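PDB 3I8S: ferrous iron transport protein B from Escherichia coli, which takes up ferrous iron across the inner membrane in a GTP-driven system, its cytosolic domain binding guanine nucleotide and probably coupling this to channel opening. Local coordinates for residues 210-213 with 214-217. Numbering follows the deposited sequence. Where two conformers were deposited one is given.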
# COMPACT_ATOMS: atom_id res chain seq x y z
N GLU A 210 7.93 15.94 -0.11
CA GLU A 210 7.27 15.87 -1.40
C GLU A 210 6.17 16.93 -1.56
O GLU A 210 5.77 17.23 -2.69
CB GLU A 210 6.75 14.44 -1.67
CG GLU A 210 6.42 14.23 -3.13
CD GLU A 210 5.87 12.86 -3.43
OE1 GLU A 210 5.26 12.23 -2.52
OE2 GLU A 210 6.06 12.41 -4.61
N GLY A 211 5.72 17.53 -0.45
CA GLY A 211 4.66 18.53 -0.42
C GLY A 211 3.29 18.04 -0.00
O GLY A 211 2.30 18.72 -0.23
N ASP A 212 3.20 16.85 0.58
CA ASP A 212 1.92 16.29 1.04
C ASP A 212 1.45 17.09 2.26
O ASP A 212 2.09 17.04 3.30
CB ASP A 212 2.12 14.82 1.39
CG ASP A 212 0.86 14.11 1.81
OD1 ASP A 212 0.05 14.66 2.54
OD2 ASP A 212 0.76 12.91 1.47
N ILE A 213 0.34 17.77 2.14
CA ILE A 213 -0.14 18.66 3.22
C ILE A 213 -0.68 17.90 4.42
O ILE A 213 -0.46 18.30 5.58
CB ILE A 213 -1.19 19.67 2.73
CG1 ILE A 213 -0.71 20.40 1.46
CG2 ILE A 213 -1.48 20.71 3.82
CD1 ILE A 213 0.58 21.12 1.61
N TYR A 214 -1.41 16.83 4.14
CA TYR A 214 -2.05 16.01 5.18
C TYR A 214 -1.04 15.34 6.13
O TYR A 214 -1.25 15.31 7.34
CB TYR A 214 -2.94 14.94 4.54
CG TYR A 214 -3.86 14.19 5.48
CD1 TYR A 214 -4.55 14.83 6.48
CD2 TYR A 214 -4.06 12.83 5.33
CE1 TYR A 214 -5.40 14.14 7.32
CE2 TYR A 214 -4.90 12.14 6.16
CZ TYR A 214 -5.56 12.79 7.17
OH TYR A 214 -6.43 12.12 8.00
N SER A 215 0.06 14.86 5.58
CA SER A 215 1.13 14.23 6.36
C SER A 215 1.64 15.16 7.46
O SER A 215 2.11 14.71 8.50
CB SER A 215 2.30 13.81 5.43
OG SER A 215 3.00 14.94 4.91
N ARG A 216 1.55 16.47 7.23
CA ARG A 216 2.03 17.42 8.23
C ARG A 216 1.27 17.33 9.51
O ARG A 216 1.82 17.56 10.58
CB ARG A 216 1.90 18.85 7.74
CG ARG A 216 2.78 19.12 6.58
CD ARG A 216 2.84 20.63 6.28
NE ARG A 216 3.20 20.86 4.87
CZ ARG A 216 3.37 22.06 4.31
NH1 ARG A 216 3.22 23.16 5.04
NH2 ARG A 216 3.70 22.15 3.03
N ALA A 217 -0.03 17.07 9.38
CA ALA A 217 -0.95 16.92 10.50
C ALA A 217 -0.51 15.84 11.49
O ALA A 217 -0.77 15.95 12.68
CB ALA A 217 -2.39 16.60 9.96
O HOH W 1 4.25 19.04 2.99
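Asp212 and Ser215 meet in a helix N-cap, where the chain leaves helix 198-210 and at once starts helix 213-218 of the FeoB cytosolic helical domain. The capping bond runs from Ser215 N to Asp212 OD1 at 3.0 Å, nearly straight at 166°, and reaches the oxygen from above the carboxylate plane. With CG anti to the backbone N (chi1 -177°), the short aspartate side chain brings OD1 over the first turn, where amide N-H groups lack a preceding carbonyl. Its other oxygen, OD2, accepts from Gln207 and from the backbone N of Thr65, linking the start of helix 213-218 back to helix 198-210 and to the loop that holds Thr65.

A second bond has the same donor and acceptor residues with the roles of side chain and backbone exchanged: in one of its two modelled conformers, Ser215 OG donates to Asp212 O at 2.8 Å, from above the carbonyl plane. Serine probably suits this site because in that conformer its hydroxyl, at chi1 69°, can turn back to the cap residue's carbonyl. Water 1 donates to the same oxygen and accepts from Arg216 NE at 2.8 Å, lying in the guanidinium plane at its edge.

Van der Waals contact comes from Ile213: its methyl CD1 lies over one face of the Arg216 guanidinium, 3.6 Å from Arg216 NH2, the two side chains running side by side. Just before the cap, Gly211 closes helix 198-210 in a Schellman motif, its positive phi suiting glycine.

With an alanine in place of Asp212, Ser215 N would probably lose its cap, and Gln207 and Thr65 N their shared acceptor. The negative carboxylate beside the N-terminus probably also interacts favourably with the helix dipole, helping to start a new helix immediately after the turn.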